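Local coordinates for protein acetylene hydratase Ahy (Pelobacter acetylenicus, PDB 2E7Z) that catalyses the hydration of acetylene to acetaldehyde, using a tungsten-bis(molybdopterin guanine dinucleotide) cofactor together with a [4Fe-4S] cluster, at residues H150-F155 with K379-M384; A321-A326 with G471-N476; L350-E355 with K402-K407; Y357-Y362 with P709-P714; P580-I585 with G718-K723. One frame throughout, in Å; residues are numbered along the deposited sequence.

The five contacts illustrate how a large monomer wrapped round a buried tungsten cofactor is tied together by loops and short strands. Interactions 1 and 2, with centres 10 Å apart, touch and share the two-stranded antiparallel sheet of 154-156 and 322-324. Interaction 3 is nested in sequence inside the loop that interaction 2 closes, yet its centre is 34 Å away; its first segment touches interaction 4, 14 Å off between centres. Along the chain interaction 4 crosses all the others, and 1 crosses 2 and 3, whereas 1, 2 and 3 each close before 5 opens on strand 720-726. The contacts thus spread across the fold and join segments far apart in sequence.

Interaction 1. Residues H150-F155 with K379-M384; sequences HGSYSF and KYFHNM
Asn-383 reaches Tyr-153 with its carboxamide, while its neighbour Met-384 serves two aromatic rings. The direct polar link runs from Tyr-153 N to Asn-383 OD1, 2.9 Å long with an N-H...O angle of 161°, and it uses a lone pair in the carbonyl plane. With CG anti to the backbone nitrogen (chi1 -168°), the amide is carried across to that N-H. A water completes the polar group: it accepts from Asn-383 ND2 at 2.9 Å and donates to Tyr-153 O and to Ser-152 OG, the latter 2.8 Å away. ND2 also bonds Glu-470 O outside the segments. Ser-152 OG likewise hydrogen-bonds Gly-325 O, and it lies in the plane of the Phe-381 ring at its edge, 3.7 Å from CE2.

The sulfur contacts are of another kind. Met-384, bent at its second and third torsions, makes Met-aromatic contacts with Tyr-153 and Phe-155. Its SD is 4.8 Å from the Tyr-153 ring centroid, approaching obliquely, and sits at the edge of Phe-155. The methyl CE follows, 3.7 Å from Tyr-153 CE2.

Both ends of one buried amide are engaged, which should fix its orientation; the thioether next to it probably adds mainly dispersion against two rings.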
# COMPACT_ATOMS: atom_id res chain seq x y z
N HIS A 150 -18.28 2.62 -6.50
CA HIS A 150 -19.33 2.13 -5.59
C HIS A 150 -19.18 2.63 -4.17
O HIS A 150 -19.67 2.00 -3.23
CB HIS A 150 -19.44 0.60 -5.62
CG HIS A 150 -18.13 -0.10 -5.55
ND1 HIS A 150 -17.39 -0.18 -4.38
CD2 HIS A 150 -17.40 -0.72 -6.50
CE1 HIS A 150 -16.27 -0.84 -4.62
NE2 HIS A 150 -16.26 -1.18 -5.89
N GLY A 151 -18.52 3.78 -4.01
CA GLY A 151 -18.60 4.56 -2.78
C GLY A 151 -17.74 4.16 -1.59
O GLY A 151 -17.68 4.88 -0.60
N SER A 152 -17.11 3.00 -1.70
CA SER A 152 -16.36 2.41 -0.59
C SER A 152 -15.56 1.23 -1.10
O SER A 152 -16.03 0.47 -1.96
CB SER A 152 -17.35 1.93 0.48
OG SER A 152 -16.67 1.52 1.65
N TYR A 153 -14.36 1.07 -0.55
CA TYR A 153 -13.44 -0.01 -0.88
C TYR A 153 -14.02 -1.36 -0.45
O TYR A 153 -14.57 -1.48 0.65
CB TYR A 153 -12.09 0.29 -0.22
CG TYR A 153 -11.02 -0.76 -0.37
CD1 TYR A 153 -10.31 -0.92 -1.57
CD2 TYR A 153 -10.69 -1.58 0.71
CE1 TYR A 153 -9.29 -1.89 -1.66
CE2 TYR A 153 -9.69 -2.54 0.63
CZ TYR A 153 -8.99 -2.69 -0.55
OH TYR A 153 -8.00 -3.64 -0.59
N SER A 154 -13.95 -2.36 -1.34
CA SER A 154 -14.58 -3.65 -1.06
C SER A 154 -13.58 -4.66 -0.52
O SER A 154 -12.34 -4.51 -0.68
CB SER A 154 -15.32 -4.19 -2.29
OG SER A 154 -14.42 -4.67 -3.28
N PHE A 155 -14.14 -5.70 0.12
CA PHE A 155 -13.40 -6.77 0.75
C PHE A 155 -13.96 -8.11 0.28
O PHE A 155 -15.15 -8.38 0.46
CB PHE A 155 -13.51 -6.67 2.27
CG PHE A 155 -12.94 -5.40 2.81
CD1 PHE A 155 -11.61 -5.35 3.22
CD2 PHE A 155 -13.71 -4.24 2.87
CE1 PHE A 155 -11.06 -4.15 3.69
CE2 PHE A 155 -13.17 -3.04 3.33
CZ PHE A 155 -11.84 -3.00 3.73
N LYS A 379 -18.59 13.11 6.08
CA LYS A 379 -18.41 13.87 4.85
C LYS A 379 -17.07 13.55 4.20
O LYS A 379 -16.99 13.36 2.98
CB LYS A 379 -18.49 15.36 5.13
CG LYS A 379 -18.21 16.21 3.90
CD LYS A 379 -18.48 17.67 4.20
CE LYS A 379 -18.00 18.53 3.06
NZ LYS A 379 -18.25 19.95 3.36
N TYR A 380 -16.01 13.51 5.01
CA TYR A 380 -14.68 13.19 4.54
C TYR A 380 -14.33 11.77 5.02
O TYR A 380 -13.75 11.60 6.08
CB TYR A 380 -13.64 14.19 5.08
CG TYR A 380 -13.85 15.58 4.53
CD1 TYR A 380 -13.38 15.92 3.27
CD2 TYR A 380 -14.54 16.54 5.27
CE1 TYR A 380 -13.53 17.19 2.77
CE2 TYR A 380 -14.73 17.83 4.76
CZ TYR A 380 -14.22 18.13 3.50
OH TYR A 380 -14.33 19.38 2.95
N PHE A 381 -14.68 10.77 4.23
CA PHE A 381 -14.55 9.37 4.59
C PHE A 381 -13.15 9.01 4.19
O PHE A 381 -12.84 8.87 3.02
CB PHE A 381 -15.62 8.57 3.84
CG PHE A 381 -15.51 7.07 3.97
CD1 PHE A 381 -14.90 6.45 5.05
CD2 PHE A 381 -16.10 6.26 3.00
CE1 PHE A 381 -14.83 5.06 5.12
CE2 PHE A 381 -16.06 4.87 3.08
CZ PHE A 381 -15.43 4.27 4.15
N HIS A 382 -12.27 8.90 5.19
CA HIS A 382 -10.85 8.57 4.97
C HIS A 382 -10.79 7.06 4.79
O HIS A 382 -10.43 6.34 5.71
CB HIS A 382 -10.02 9.03 6.16
CG HIS A 382 -8.56 8.85 5.97
ND1 HIS A 382 -7.90 7.71 6.39
CD2 HIS A 382 -7.63 9.65 5.41
CE1 HIS A 382 -6.61 7.85 6.12
NE2 HIS A 382 -6.42 9.01 5.52
N ASN A 383 -11.15 6.60 3.60
CA ASN A 383 -11.24 5.17 3.34
C ASN A 383 -9.87 4.59 2.99
O ASN A 383 -9.34 4.82 1.89
CB ASN A 383 -12.27 4.99 2.22
CG ASN A 383 -12.72 3.54 1.98
OD1 ASN A 383 -13.31 3.27 0.93
ND2 ASN A 383 -12.48 2.62 2.91
N MET A 384 -9.32 3.84 3.95
CA MET A 384 -7.98 3.21 3.90
C MET A 384 -6.89 4.27 4.00
O MET A 384 -6.30 4.44 5.08
CB MET A 384 -7.82 2.29 2.66
CG MET A 384 -9.01 1.32 2.39
SD MET A 384 -9.53 0.33 3.81
CE MET A 384 -8.32 -1.02 3.70
O HOH W 1 -14.33 0.39 2.68

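Interaction 2. Residues A321-A326 with G471-N476; sequences AEILGA and GIPFGN
Gly-471 O is met twice from the other segment, by a hydrogen bond from Ala-326 N and a CA-H...O contact from Gly-325. The N-H bond is 3.2 Å long with an angle of 144°, and its donor is tilted 18° from the carbonyl plane, so it is a modest bond. Gly-325 CA approaches the same oxygen to 3.1 Å; having no side chain, this residue lets the two backbones come so close. Gly-471 itself has a positive phi of 137°.

A water adds a second link to this thin backbone junction. It donates to Ala-326 O at 2.7 Å and to Ile-472 O at 2.8 Å, while accepting from Gly-471 N, and thereby joins peptide groups of both segments through three bonds. Apolar contact is slight: Ile-323 CG2 only brushes Pro-473 CG at 4.5 Å.

The junction stands where strand 322-324 runs out. That strand pairs antiparallel with strand 154-156, partly through backbone bonding of Ile-323 with Phe-155, and both Ile-472 and Pro-473 rest on Phe-155. Beyond Pro-473 the chain enters strand 474-476, which pairs antiparallel with strand 536-538. The contact thus connects the ends of two separate two-stranded sheets.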
# COMPACT_ATOMS: atom_id res chain seq x y z
N ALA A 321 -19.76 -12.49 -1.74
CA ALA A 321 -18.41 -12.45 -2.27
C ALA A 321 -17.68 -11.14 -1.95
O ALA A 321 -16.50 -11.19 -1.60
CB ALA A 321 -18.39 -12.70 -3.78
N GLU A 322 -18.35 -9.98 -2.07
CA GLU A 322 -17.60 -8.73 -1.85
C GLU A 322 -18.42 -7.85 -0.95
O GLU A 322 -19.59 -7.61 -1.19
CB GLU A 322 -17.37 -8.03 -3.19
CG GLU A 322 -16.46 -8.77 -4.15
CD GLU A 322 -14.99 -8.40 -4.01
OE1 GLU A 322 -14.65 -7.47 -3.23
OE2 GLU A 322 -14.17 -9.04 -4.70
N ILE A 323 -17.76 -7.35 0.10
CA ILE A 323 -18.40 -6.55 1.13
C ILE A 323 -17.90 -5.11 1.03
O ILE A 323 -16.68 -4.90 0.91
CB ILE A 323 -18.03 -7.11 2.52
CG1 ILE A 323 -18.55 -8.55 2.69
CG2 ILE A 323 -18.52 -6.20 3.61
CD1 ILE A 323 -20.02 -8.76 2.37
N LEU A 324 -18.81 -4.13 1.08
CA LEU A 324 -18.43 -2.71 1.01
C LEU A 324 -18.23 -2.19 2.42
O LEU A 324 -19.18 -2.22 3.22
CB LEU A 324 -19.49 -1.89 0.26
CG LEU A 324 -19.79 -2.35 -1.16
CD1 LEU A 324 -20.77 -1.40 -1.79
CD2 LEU A 324 -18.53 -2.44 -2.00
N GLY A 325 -17.02 -1.72 2.74
CA GLY A 325 -16.68 -1.32 4.12
C GLY A 325 -17.27 0.01 4.55
O GLY A 325 -17.99 0.67 3.81
N ALA A 326 -16.94 0.40 5.77
CA ALA A 326 -17.52 1.57 6.39
C ALA A 326 -16.65 1.89 7.59
O ALA A 326 -15.96 1.00 8.09
CB ALA A 326 -18.91 1.25 6.91
N GLY A 471 -12.53 1.50 7.06
CA GLY A 471 -13.21 0.79 5.98
C GLY A 471 -13.27 -0.69 6.32
O GLY A 471 -14.28 -1.35 6.10
N ILE A 472 -12.20 -1.22 6.91
CA ILE A 472 -12.20 -2.63 7.26
C ILE A 472 -13.35 -2.88 8.25
O ILE A 472 -13.44 -2.19 9.25
CB ILE A 472 -10.87 -3.06 7.89
CG1 ILE A 472 -9.70 -2.78 6.94
CG2 ILE A 472 -10.90 -4.56 8.26
CD1 ILE A 472 -8.32 -3.08 7.56
N PRO A 473 -14.25 -3.83 7.93
CA PRO A 473 -15.46 -4.00 8.74
C PRO A 473 -15.30 -4.87 10.00
O PRO A 473 -16.26 -5.51 10.43
CB PRO A 473 -16.43 -4.66 7.75
CG PRO A 473 -15.56 -5.45 6.86
CD PRO A 473 -14.26 -4.69 6.73
N PHE A 474 -14.10 -4.91 10.58
CA PHE A 474 -13.89 -5.56 11.86
C PHE A 474 -12.61 -5.01 12.44
O PHE A 474 -11.80 -4.41 11.72
CB PHE A 474 -13.75 -7.08 11.69
CG PHE A 474 -12.54 -7.49 10.91
CD1 PHE A 474 -12.59 -7.58 9.52
CD2 PHE A 474 -11.34 -7.80 11.54
CE1 PHE A 474 -11.47 -7.95 8.80
CE2 PHE A 474 -10.21 -8.15 10.82
CZ PHE A 474 -10.28 -8.23 9.44
N GLY A 475 -12.43 -5.25 13.73
CA GLY A 475 -11.14 -4.95 14.36
C GLY A 475 -10.71 -6.11 15.23
O GLY A 475 -11.53 -6.67 15.96
N ASN A 476 -9.44 -6.48 15.13
CA ASN A 476 -8.80 -7.38 16.10
C ASN A 476 -8.07 -6.59 17.18
O ASN A 476 -7.34 -5.66 16.88
CB ASN A 476 -7.81 -8.32 15.41
CG ASN A 476 -8.49 -9.32 14.49
OD1 ASN A 476 -8.03 -9.58 13.38
ND2 ASN A 476 -9.61 -9.85 14.94
O HOH W 2 -13.63 0.60 9.49

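Interaction 3. Residues L350-E355 with K402-K407; sequences LQLGTE and KPYPVK
Leu-352 follows Gln-351 in a type II beta turn that closes at Thr-354, and it faces Pro-403, whose preceding peptide bond is cis, and the adjacent Tyr-404. Thr-354 holds the turn twice, giving both its N and its OG1 to Gln-351 O, the hydroxyl at 2.7 Å on a lone pair in the carbonyl plane.

The branches of Leu-352 divide the work. CD2 lies over one face of the Tyr-404 ring in a CH-pi contact, 4.2 Å from the centroid and 28° off the normal, and it also meets Pro-403 CD at 3.7 Å. CD1 goes instead to Val-406, 3.6 Å from its CG2. Leu-352 also touches Ala-393, Leu-394 and Ala-397 of helix 391-400. Tyr-404 has its CG between the backbone nitrogen and the carbonyl carbon (chi1 56°), a torsion that directs the ring toward residues 350-352, where OH comes within 2.7 Å of Leu-350 O, in the ring plane at its edge. Asn-130 OD1 is another acceptor for the same phenolic proton.

One aromatic residue thus offers its face to a methyl and its rim to a carbonyl. The contact is mainly apolar, with its polarity gathered at a single hydroxyl whose proton two oxygens probably compete for.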
# COMPACT_ATOMS: atom_id res chain seq x y z
N LEU A 350 -4.60 23.72 -2.40
CA LEU A 350 -3.16 23.79 -2.63
C LEU A 350 -2.53 22.41 -2.64
O LEU A 350 -1.36 22.28 -3.02
CB LEU A 350 -2.44 24.58 -1.54
CG LEU A 350 -2.61 26.11 -1.54
CD1 LEU A 350 -1.92 26.73 -0.32
CD2 LEU A 350 -2.11 26.74 -2.83
N GLN A 351 -3.25 21.40 -2.17
CA GLN A 351 -2.67 20.07 -2.02
C GLN A 351 -1.86 19.71 -3.24
O GLN A 351 -2.36 19.74 -4.36
CB GLN A 351 -3.77 19.05 -1.79
CG GLN A 351 -3.22 17.67 -1.35
CD GLN A 351 -4.34 16.79 -0.84
OE1 GLN A 351 -5.37 16.66 -1.51
NE2 GLN A 351 -4.17 16.21 0.33
N LEU A 352 -0.61 19.28 -3.05
CA LEU A 352 0.22 19.04 -4.22
C LEU A 352 -0.27 17.85 -4.99
O LEU A 352 -0.56 16.80 -4.43
CB LEU A 352 1.66 18.82 -3.75
CG LEU A 352 2.29 20.14 -3.28
CD1 LEU A 352 3.49 19.93 -2.39
CD2 LEU A 352 2.71 20.98 -4.46
N GLY A 353 -0.38 18.00 -6.31
CA GLY A 353 -1.09 17.04 -7.14
C GLY A 353 -2.40 17.60 -7.69
O GLY A 353 -2.87 17.14 -8.72
N THR A 354 -2.94 18.61 -7.03
CA THR A 354 -4.20 19.19 -7.51
C THR A 354 -4.04 19.69 -8.95
O THR A 354 -4.99 19.58 -9.73
CB THR A 354 -4.67 20.30 -6.56
OG1 THR A 354 -4.88 19.74 -5.26
CG2 THR A 354 -6.02 20.90 -7.04
N GLU A 355 -2.87 20.19 -9.31
CA GLU A 355 -2.62 20.77 -10.62
C GLU A 355 -2.10 19.76 -11.65
O GLU A 355 -1.96 20.12 -12.83
CB GLU A 355 -1.66 21.96 -10.52
CG GLU A 355 -2.12 23.10 -9.61
CD GLU A 355 -3.51 23.62 -9.91
OE1 GLU A 355 -3.84 23.88 -11.09
OE2 GLU A 355 -4.29 23.79 -8.94
N LYS A 402 8.64 24.41 -6.78
CA LYS A 402 7.47 24.68 -7.64
C LYS A 402 6.47 23.55 -7.49
O LYS A 402 6.88 22.37 -7.42
CB LYS A 402 7.90 24.83 -9.09
CG LYS A 402 8.76 26.06 -9.35
CD LYS A 402 7.97 27.35 -9.20
CE LYS A 402 8.86 28.56 -9.47
NZ LYS A 402 8.43 29.72 -8.68
N PRO A 403 5.17 23.88 -7.46
CA PRO A 403 4.59 25.25 -7.61
C PRO A 403 4.85 26.14 -6.40
O PRO A 403 4.69 27.37 -6.50
CB PRO A 403 3.09 24.97 -7.74
CG PRO A 403 2.89 23.67 -6.99
CD PRO A 403 4.13 22.85 -7.30
N TYR A 404 5.23 25.55 -5.27
CA TYR A 404 5.61 26.31 -4.11
C TYR A 404 6.52 25.47 -3.24
O TYR A 404 6.56 24.24 -3.42
CB TYR A 404 4.38 26.77 -3.30
CG TYR A 404 3.43 25.67 -2.85
CD1 TYR A 404 3.72 24.90 -1.73
CD2 TYR A 404 2.22 25.46 -3.51
CE1 TYR A 404 2.86 23.90 -1.30
CE2 TYR A 404 1.34 24.47 -3.10
CZ TYR A 404 1.68 23.69 -1.97
OH TYR A 404 0.81 22.73 -1.50
N PRO A 405 7.27 26.13 -2.34
CA PRO A 405 8.21 25.33 -1.56
C PRO A 405 7.61 24.44 -0.49
O PRO A 405 6.71 24.83 0.22
CB PRO A 405 9.10 26.39 -0.89
CG PRO A 405 8.76 27.69 -1.49
CD PRO A 405 7.43 27.58 -2.15
N VAL A 406 8.17 23.25 -0.39
CA VAL A 406 7.96 22.37 0.77
C VAL A 406 9.34 22.27 1.43
O VAL A 406 10.33 21.98 0.75
CB VAL A 406 7.46 20.99 0.35
CG1 VAL A 406 7.51 19.98 1.52
CG2 VAL A 406 6.05 21.11 -0.20
N LYS A 407 9.41 22.60 2.72
CA LYS A 407 10.67 22.80 3.41
C LYS A 407 10.77 22.06 4.71
O LYS A 407 11.87 22.03 5.28
CB LYS A 407 10.91 24.31 3.65
CG LYS A 407 11.21 25.04 2.34
CD LYS A 407 12.61 24.71 1.82
CE LYS A 407 12.88 25.49 0.55
NZ LYS A 407 14.24 25.18 0.11

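Interaction 4. Residues Y357-Y362 with P709-P714; sequences YPFLTY and PEQGLP
Tyr-357 lies across the backbone of residues 709-712, and each part of its side chain meets something different. Its CB is 3.9 Å from Gly-712 CA. At CG the gap to that CA narrows to 3.5 Å, and the CA then lies over one face of the ring in a CH-pi contact, 3.6 Å from the centroid and 20° off the normal, displaced toward the rim. Gly-712, without a side chain and with positive phi, lays its CA directly on the ring. Further along, CD1 and CE1 bring their edge to Pro-709 O, which lies in the ring plane and is 3.3 Å from CD1. The tip, OH, hydrogen-bonds Asp-704 outside the segments.

Phe-359 approaches edgewise. Its CB comes within 3.1 Å of Glu-710 O. With CG anti to the backbone nitrogen (chi1 173°), the ring runs alongside Gln-711, its CD2 3.8 Å from CG of that residue. Between these two aromatic contacts a water links the two backbones, which share no direct hydrogen bond. It donates to Tyr-357 O and to Gln-711 O, the latter 2.9 Å away, and accepts from Leu-360 N.

The contact joins the loop leading to helix 362-365 with the one before strand 720-726. The first of these loops ends in a classical N-cap: Thr-361 precedes the helix, and its OG1 bonds Gly-364 N.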
# COMPACT_ATOMS: atom_id res chain seq x y z
N TYR A 357 -2.34 15.63 -11.02
CA TYR A 357 -3.16 14.44 -10.89
C TYR A 357 -4.13 14.62 -9.72
O TYR A 357 -3.96 14.06 -8.63
CB TYR A 357 -2.29 13.20 -10.71
CG TYR A 357 -1.41 12.98 -11.89
CD1 TYR A 357 -1.87 12.27 -12.98
CD2 TYR A 357 -0.08 13.45 -11.89
CE1 TYR A 357 -1.07 12.05 -14.09
CE2 TYR A 357 0.73 13.25 -12.99
CZ TYR A 357 0.22 12.56 -14.10
OH TYR A 357 1.03 12.35 -15.19
N PRO A 358 -5.16 15.44 -9.94
CA PRO A 358 -6.07 15.80 -8.84
C PRO A 358 -6.94 14.66 -8.29
O PRO A 358 -7.51 14.81 -7.22
CB PRO A 358 -6.96 16.89 -9.48
CG PRO A 358 -6.89 16.57 -10.95
CD PRO A 358 -5.48 16.19 -11.17
N PHE A 359 -7.11 13.57 -9.02
CA PHE A 359 -8.06 12.52 -8.60
C PHE A 359 -8.02 12.21 -7.08
O PHE A 359 -9.03 12.29 -6.39
CB PHE A 359 -7.85 11.26 -9.45
CG PHE A 359 -8.66 10.06 -8.99
CD1 PHE A 359 -9.92 10.21 -8.42
CD2 PHE A 359 -8.19 8.78 -9.21
CE1 PHE A 359 -10.66 9.10 -7.98
CE2 PHE A 359 -8.93 7.66 -8.81
CZ PHE A 359 -10.17 7.83 -8.19
N LEU A 360 -6.85 11.87 -6.56
CA LEU A 360 -6.76 11.38 -5.18
C LEU A 360 -6.64 12.48 -4.12
O LEU A 360 -6.59 12.20 -2.90
CB LEU A 360 -5.64 10.35 -5.08
CG LEU A 360 -5.87 9.03 -5.87
CD1 LEU A 360 -4.62 8.18 -5.96
CD2 LEU A 360 -7.10 8.23 -5.33
N THR A 361 -6.63 13.73 -4.57
CA THR A 361 -6.63 14.89 -3.70
C THR A 361 -8.01 15.18 -3.14
O THR A 361 -9.01 14.63 -3.62
CB THR A 361 -6.11 16.17 -4.38
OG1 THR A 361 -7.10 16.62 -5.34
CG2 THR A 361 -4.74 15.96 -5.05
N TYR A 362 -8.07 16.07 -2.15
CA TYR A 362 -9.38 16.59 -1.71
C TYR A 362 -10.24 17.04 -2.88
O TYR A 362 -11.46 16.78 -2.91
CB TYR A 362 -9.23 17.80 -0.81
CG TYR A 362 -8.73 17.49 0.58
CD1 TYR A 362 -9.58 16.94 1.54
CD2 TYR A 362 -7.42 17.82 0.95
CE1 TYR A 362 -9.13 16.69 2.83
CE2 TYR A 362 -6.94 17.55 2.25
CZ TYR A 362 -7.81 17.00 3.18
OH TYR A 362 -7.41 16.77 4.46
N PRO A 709 -2.39 7.75 -15.95
CA PRO A 709 -2.91 9.09 -16.21
C PRO A 709 -3.95 9.61 -15.23
O PRO A 709 -4.01 10.80 -14.97
CB PRO A 709 -3.49 8.98 -17.63
CG PRO A 709 -2.70 7.92 -18.27
CD PRO A 709 -2.49 6.90 -17.15
N GLU A 710 -4.78 8.71 -14.69
CA GLU A 710 -5.87 9.13 -13.81
C GLU A 710 -5.43 9.27 -12.35
O GLU A 710 -5.91 10.15 -11.63
CB GLU A 710 -7.03 8.15 -13.88
CG GLU A 710 -7.73 8.06 -15.24
CD GLU A 710 -7.07 7.13 -16.27
OE1 GLU A 710 -6.04 6.49 -15.97
OE2 GLU A 710 -7.63 7.03 -17.39
N GLN A 711 -4.53 8.38 -11.91
CA GLN A 711 -4.12 8.38 -10.50
C GLN A 711 -2.77 9.04 -10.25
O GLN A 711 -2.50 9.47 -9.12
CB GLN A 711 -4.07 6.95 -9.97
CG GLN A 711 -5.41 6.23 -9.93
CD GLN A 711 -5.24 4.74 -9.86
OE1 GLN A 711 -4.86 4.08 -10.86
NE2 GLN A 711 -5.54 4.18 -8.72
N GLY A 712 -1.92 9.11 -11.27
CA GLY A 712 -0.58 9.71 -11.09
C GLY A 712 0.38 8.84 -10.29
O GLY A 712 1.35 9.35 -9.75
N LEU A 713 0.10 7.55 -10.20
CA LEU A 713 1.01 6.58 -9.59
C LEU A 713 1.92 6.01 -10.67
O LEU A 713 1.55 5.99 -11.84
CB LEU A 713 0.22 5.48 -8.86
CG LEU A 713 -0.83 4.67 -9.64
CD1 LEU A 713 -0.19 3.57 -10.45
CD2 LEU A 713 -1.87 4.07 -8.69
N PRO A 714 3.12 5.57 -10.29
CA PRO A 714 4.07 5.06 -11.26
C PRO A 714 3.85 3.60 -11.67
O PRO A 714 3.42 2.76 -10.86
CB PRO A 714 5.41 5.20 -10.53
CG PRO A 714 5.05 4.95 -9.08
CD PRO A 714 3.70 5.65 -8.93
O HOH W 3 -4.49 11.37 -8.20

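Interaction 5. Residues P580-I585 with G718-K723; sequences PLQTEI and GGILAK
Gln-582 and Leu-721 bring a loop against strand 720-726, a member of the mixed six-stranded sheet that includes strands of the C-terminal dinucleotide-binding domain, a double-psi beta-barrel relative. In the first shell, Leu-721 carries much of the contact. Its CG is anti to the carbonyl carbon (chi1 -66°) and lies 3.5 Å from Gln-582 O, and the two methyls spread from it over the loop: CD1 is 3.8 Å from Thr-583 O, and CD2 touches Glu-584 CG, whose side chain it crosses obliquely. At the corner formed by Gly-718 and Gly-719, Thr-583 CG2 packs on Gly-719 CA at 3.8 Å, and Gln-582 CB approaches Gly-719 O to 3.4 Å. Gln-582 O also comes near Ile-720 N at 3.3 Å, but the angle is too poor for a hydrogen bond.

The next shell sets the loop's shape. Ser-586 OG bonds with both Pro-580 O and Thr-583 N, which probably helps to hold the bend of the segment. Beyond it, Leu-590 and Ala-591 of helix 588-593 press on Leu-721, as does Ile-597 of strand 596-600. That strand pairs with 720-726, with Leu-598 making backbone bonds to Gly-718 and Ile-720. Thr-583 itself is held by an ST turn: OG1, which also bonds with Glu-579, accepts from Ile-585 N at 3.1 Å, with an N-H...O angle of 135°.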
# COMPACT_ATOMS: atom_id res chain seq x y z
N PRO A 580 1.71 -0.06 -22.71
CA PRO A 580 2.59 0.93 -22.09
C PRO A 580 3.57 1.52 -23.11
O PRO A 580 3.89 0.85 -24.11
CB PRO A 580 3.31 0.13 -21.01
CG PRO A 580 2.34 -0.95 -20.66
CD PRO A 580 1.70 -1.33 -21.98
N LEU A 581 4.01 2.76 -22.89
CA LEU A 581 4.83 3.46 -23.89
C LEU A 581 6.26 2.95 -24.05
O LEU A 581 6.97 3.38 -24.96
CB LEU A 581 4.76 4.98 -23.65
CG LEU A 581 3.35 5.58 -23.71
CD1 LEU A 581 3.33 7.07 -23.36
CD2 LEU A 581 2.70 5.34 -25.09
N GLN A 582 6.65 2.00 -23.19
CA GLN A 582 7.96 1.34 -23.24
C GLN A 582 7.83 -0.18 -23.20
O GLN A 582 8.13 -0.82 -22.19
CB GLN A 582 8.86 1.78 -22.08
CG GLN A 582 9.76 2.90 -22.42
CD GLN A 582 10.95 3.06 -21.47
OE1 GLN A 582 11.66 4.06 -21.54
NE2 GLN A 582 11.16 2.09 -20.58
N THR A 583 7.40 -0.75 -24.32
CA THR A 583 7.37 -2.19 -24.45
C THR A 583 7.87 -2.56 -25.83
O THR A 583 8.19 -1.68 -26.64
CB THR A 583 5.96 -2.78 -24.25
OG1 THR A 583 5.15 -2.53 -25.41
CG2 THR A 583 5.28 -2.19 -23.00
N GLU A 584 7.92 -3.86 -26.09
CA GLU A 584 8.33 -4.34 -27.41
C GLU A 584 7.28 -4.04 -28.48
O GLU A 584 7.61 -3.97 -29.67
CB GLU A 584 8.69 -5.83 -27.35
CG GLU A 584 9.91 -6.11 -26.47
CD GLU A 584 10.09 -7.58 -26.15
OE1 GLU A 584 9.66 -8.01 -25.04
OE2 GLU A 584 10.67 -8.30 -27.00
N ILE A 585 6.03 -3.83 -28.06
CA ILE A 585 4.94 -3.45 -28.97
C ILE A 585 4.99 -1.95 -29.31
O ILE A 585 4.91 -1.56 -30.48
CB ILE A 585 3.54 -3.83 -28.40
CG1 ILE A 585 3.44 -5.34 -28.11
CG2 ILE A 585 2.39 -3.32 -29.29
CD1 ILE A 585 3.66 -6.26 -29.32
N GLY A 718 5.56 -4.51 -15.63
CA GLY A 718 5.50 -4.43 -17.08
C GLY A 718 5.69 -2.99 -17.51
O GLY A 718 5.87 -2.10 -16.68
N GLY A 719 5.66 -2.75 -18.82
CA GLY A 719 5.54 -1.39 -19.34
C GLY A 719 6.80 -0.57 -19.33
O GLY A 719 6.78 0.61 -19.67
N ILE A 720 7.89 -1.22 -18.97
CA ILE A 720 9.22 -0.60 -18.90
C ILE A 720 10.21 -1.60 -19.49
O ILE A 720 10.12 -2.79 -19.21
CB ILE A 720 9.65 -0.29 -17.44
CG1 ILE A 720 8.79 0.81 -16.81
CG2 ILE A 720 11.11 0.11 -17.36
CD1 ILE A 720 9.07 0.88 -15.28
N LEU A 721 11.14 -1.11 -20.30
CA LEU A 721 12.20 -1.94 -20.85
C LEU A 721 13.48 -1.77 -20.04
O LEU A 721 13.76 -0.68 -19.47
CB LEU A 721 12.42 -1.60 -22.33
CG LEU A 721 11.24 -1.94 -23.26
CD1 LEU A 721 11.32 -1.14 -24.56
CD2 LEU A 721 11.16 -3.45 -23.54
N ALA A 722 14.26 -2.84 -20.00
CA ALA A 722 15.51 -2.89 -19.26
C ALA A 722 16.59 -3.68 -20.00
O ALA A 722 16.30 -4.55 -20.83
CB ALA A 722 15.29 -3.47 -17.88
N LYS A 723 17.84 -3.38 -19.65
CA LYS A 723 18.97 -4.21 -20.07
C LYS A 723 19.70 -4.72 -18.83
O LYS A 723 19.62 -4.10 -17.75
CB LYS A 723 19.95 -3.42 -20.95
CG LYS A 723 20.59 -2.22 -20.25
CD LYS A 723 21.70 -1.59 -21.08
CE LYS A 723 21.16 -0.63 -22.08
NZ LYS A 723 22.20 0.35 -22.56